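PDB 6XZ6: GARP domain-containing protein, which acts as a receptor for the complement regulator factor H and increases transmission of trypanosomes to tsetse flies. Local coordinates for residues L28-R33 / R102-F107. Residues are numbered along the deposited sequence; the frame is centred on the assembly and turned at random.
Sequences LLTEER and RALDSF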
ATOM      1  N   LEU A  28       5.981  -2.254  -2.486  1.00 23.09           N
ATOM      2  CA  LEU A  28       6.546  -2.368  -3.825  1.00 24.15           C
ATOM      3  C   LEU A  28       5.696  -1.529  -4.792  1.00 29.29           C
ATOM      4  O   LEU A  28       6.220  -0.797  -5.612  1.00 31.85           O
ATOM      5  CB  LEU A  28       6.592  -3.843  -4.256  1.00 24.94           C
ATOM      6  CG  LEU A  28       7.013  -4.906  -3.218  1.00 27.73           C
ATOM      7  CD1 LEU A  28       6.809  -6.312  -3.779  1.00 27.58           C
ATOM      8  CD2 LEU A  28       8.442  -4.725  -2.787  1.00 29.26           C
ATOM      9  N   LEU A  29       4.388  -1.590  -4.640  1.00 24.59           N
ATOM     10  CA  LEU A  29       3.379  -0.838  -5.375  1.00 24.36           C
ATOM     11  C   LEU A  29       3.512   0.677  -5.087  1.00 27.61           C
ATOM     12  O   LEU A  29       3.587   1.445  -6.033  1.00 29.92           O
ATOM     13  CB  LEU A  29       2.027  -1.366  -4.894  1.00 23.50           C
ATOM     14  CG  LEU A  29       0.788  -0.995  -5.637  1.00 28.84           C
ATOM     15  CD1 LEU A  29      -0.226  -2.124  -5.535  1.00 28.74           C
ATOM     16  CD2 LEU A  29       0.194   0.283  -5.068  1.00 31.61           C
ATOM     17  N   THR A  30       3.570   1.104  -3.804  1.00 21.46           N
ATOM     18  CA  THR A  30       3.707   2.520  -3.433  1.00 20.79           C
ATOM     19  C   THR A  30       4.972   3.119  -4.013  1.00 26.12           C
ATOM     20  O   THR A  30       4.947   4.278  -4.381  1.00 27.96           O
ATOM     21  CB  THR A  30       3.655   2.760  -1.907  1.00 28.89           C
ATOM     22  OG1 THR A  30       4.766   2.117  -1.279  1.00 38.31           O
ATOM     23  CG2 THR A  30       2.350   2.332  -1.270  1.00 22.27           C
ATOM     24  N   GLU A  31       6.072   2.347  -4.086  1.00 22.20           N
ATOM     25  CA  GLU A  31       7.358   2.786  -4.645  1.00 23.49           C
ATOM     26  C   GLU A  31       7.267   3.027  -6.150  1.00 28.78           C
ATOM     27  O   GLU A  31       7.868   3.977  -6.647  1.00 29.35           O
ATOM     28  CB  GLU A  31       8.429   1.751  -4.350  1.00 26.48           C
ATOM     29  CG  GLU A  31       9.844   2.276  -4.400  1.00 44.92           C
ATOM     30  CD  GLU A  31      10.866   1.192  -4.122  1.00 71.35           C
ATOM     31  OE1 GLU A  31      11.445   1.197  -3.012  1.00 79.65           O
ATOM     32  OE2 GLU A  31      11.074   0.329  -5.005  1.00 60.14           O
ATOM     33  N   GLU A  32       6.513   2.173  -6.884  1.00 24.95           N
ATOM     34  CA  GLU A  32       6.311   2.321  -8.329  1.00 24.55           C
ATOM     35  C   GLU A  32       5.546   3.618  -8.603  1.00 25.10           C
ATOM     36  O   GLU A  32       5.915   4.367  -9.506  1.00 25.53           O
ATOM     37  CB  GLU A  32       5.595   1.096  -8.897  1.00 26.12           C
ATOM     38  CG  GLU A  32       6.436  -0.167  -8.792  1.00 39.77           C
ATOM     39  CD  GLU A  32       6.022  -1.349  -9.645  1.00 58.75           C
ATOM     40  OE1 GLU A  32       5.294  -2.236  -9.134  1.00 41.79           O
ATOM     41  OE2 GLU A  32       6.466  -1.406 -10.814  1.00 55.72           O
ATOM     42  N   ARG A  33       4.515   3.905  -7.774  1.00 18.14           N
ATOM     43  CA  ARG A  33       3.687   5.107  -7.841  1.00 16.44           C
ATOM     44  C   ARG A  33       4.479   6.369  -7.518  1.00 21.76           C
ATOM     45  O   ARG A  33       4.341   7.363  -8.226  1.00 23.21           O
ATOM     46  CB  ARG A  33       2.466   4.965  -6.929  1.00 14.23           C
ATOM     47  CG  ARG A  33       1.522   3.803  -7.323  1.00 16.86           C
ATOM     48  CD  ARG A  33       0.942   3.936  -8.716  1.00 15.45           C
ATOM     49  NE  ARG A  33       0.764   2.612  -9.311  1.00 57.15           N
ATOM     50  CZ  ARG A  33       0.222   2.379 -10.507  1.00 89.33           C
ATOM     51  NH1 ARG A  33       0.097   1.136 -10.956  1.00 93.83           N
ATOM     52  NH2 ARG A  33      -0.232   3.387 -11.252  1.00 69.83           N
ATOM     53  N   ARG A 102       3.054   7.060   2.211  1.00 24.65           N
ATOM     54  CA  ARG A 102       3.487   7.056   3.607  1.00 25.73           C
ATOM     55  C   ARG A 102       2.456   6.387   4.513  1.00 30.27           C
ATOM     56  O   ARG A 102       2.825   5.621   5.399  1.00 32.99           O
ATOM     57  CB  ARG A 102       3.759   8.482   4.089  1.00 27.32           C
ATOM     58  CG  ARG A 102       4.641   8.530   5.331  1.00 42.33           C
ATOM     59  CD  ARG A 102       5.089   9.906   5.744  1.00 47.55           C
ATOM     60  NE  ARG A 102       4.006  10.870   5.908  1.00 44.51           N
ATOM     61  CZ  ARG A 102       3.754  11.856   5.056  1.00 52.05           C
ATOM     62  NH1 ARG A 102       4.477  11.986   3.944  1.00 28.19           N
ATOM     63  NH2 ARG A 102       2.778  12.721   5.307  1.00 35.47           N
ATOM     64  N   ALA A 103       1.173   6.697   4.302  1.00 24.12           N
ATOM     65  CA  ALA A 103       0.039   6.184   5.062  1.00 21.84           C
ATOM     66  C   ALA A 103      -0.056   4.674   4.907  1.00 22.36           C
ATOM     67  O   ALA A 103      -0.222   3.953   5.890  1.00 20.86           O
ATOM     68  CB  ALA A 103      -1.231   6.839   4.552  1.00 22.01           C
ATOM     69  N   LEU A 104       0.091   4.202   3.661  1.00 18.24           N
ATOM     70  CA  LEU A 104       0.033   2.790   3.299  1.00 16.92           C
ATOM     71  C   LEU A 104       1.247   2.024   3.789  1.00 23.82           C
ATOM     72  O   LEU A 104       1.143   0.847   4.117  1.00 24.35           O
ATOM     73  CB  LEU A 104      -0.122   2.654   1.793  1.00 16.49           C
ATOM     74  CG  LEU A 104      -1.518   2.952   1.235  1.00 19.55           C
ATOM     75  CD1 LEU A 104      -1.442   3.141  -0.261  1.00 20.76           C
ATOM     76  CD2 LEU A 104      -2.515   1.853   1.612  1.00 14.37           C
ATOM     77  N   ASP A 105       2.380   2.710   3.914  1.00 21.90           N
ATOM     78  CA  ASP A 105       3.600   2.109   4.402  1.00 22.37           C
ATOM     79  C   ASP A 105       3.540   1.907   5.909  1.00 26.55           C
ATOM     80  O   ASP A 105       4.048   0.913   6.406  1.00 27.50           O
ATOM     81  CB  ASP A 105       4.822   2.914   3.914  1.00 25.90           C
ATOM     82  CG  ASP A 105       5.231   2.615   2.462  1.00 41.80           C
ATOM     83  OD1 ASP A 105       4.351   2.177   1.657  1.00 41.63           O
ATOM     84  OD2 ASP A 105       6.416   2.819   2.126  1.00 51.62           O
ATOM     85  N   SER A 106       2.861   2.806   6.631  1.00 23.93           N
ATOM     86  CA  SER A 106       2.648   2.701   8.079  1.00 23.42           C
ATOM     87  C   SER A 106       1.701   1.538   8.374  1.00 25.10           C
ATOM     88  O   SER A 106       1.888   0.830   9.365  1.00 24.72           O
ATOM     89  CB  SER A 106       2.050   3.992   8.616  1.00 26.57           C
ATOM     90  OG  SER A 106       3.023   5.010   8.511  1.00 43.76           O
ATOM     91  N   PHE A 107       0.702   1.341   7.492  1.00 19.90           N
ATOM     92  CA  PHE A 107      -0.286   0.284   7.586  1.00 19.22           C
ATOM     93  C   PHE A 107       0.372  -1.084   7.403  1.00 24.37           C
ATOM     94  O   PHE A 107       0.172  -1.981   8.227  1.00 24.90           O
ATOM     95  CB  PHE A 107      -1.406   0.523   6.561  1.00 20.17           C
ATOM     96  CG  PHE A 107      -2.333  -0.635   6.330  1.00 21.44           C
ATOM     97  CD1 PHE A 107      -3.156  -1.100   7.350  1.00 24.86           C
ATOM     98  CD2 PHE A 107      -2.384  -1.268   5.093  1.00 22.21           C
ATOM     99  CE1 PHE A 107      -4.015  -2.178   7.134  1.00 24.22           C
ATOM    100  CE2 PHE A 107      -3.254  -2.335   4.875  1.00 24.16           C
ATOM    101  CZ  PHE A 107      -4.048  -2.793   5.900  1.00 22.09           C
TER
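The hydroxyl of Thr30 meets the carboxylate end of Asp105 between two long helices, the side chains passing each other in opposite directions, and the pair illustrates how a polar contact can sit beside an apolar one at a helix interface. Thr30 OG1 lies 3.0 Å from Asp105 OD1, at hydrogen-bonding distance. The hydroxyl has one proton to offer, and the carbonyl oxygen of Pro27 competes with Asp105 OD1 for it. The threonine torsion (chi1 64°) places OG1 between its own backbone N and carbonyl carbon, where it can face both the preceding turn and the aspartate. The carboxylate reaches two residues of the threonine's helix, with OD2 held in a salt bridge by Arg34, one turn further along, and OD1 next to Thr30 OG1.

Helices 4-61 and 67-125 run antiparallel here as the hairpin of an elongated helical bundle, within the glutamic acid/alanine-rich protein family of Trypanosoma, and the nearest CA atoms, of Thr30 and Leu104, are 7.7 Å apart.

The apolar half of the contact belongs to the threonine methyl. Thr30 CG2 rests 3.9 Å from Leu104 CB and 4.0 Å from Leu104 CD1, the two side chains meeting at a slant. Helix 165-208 adds Ala177 against Leu104.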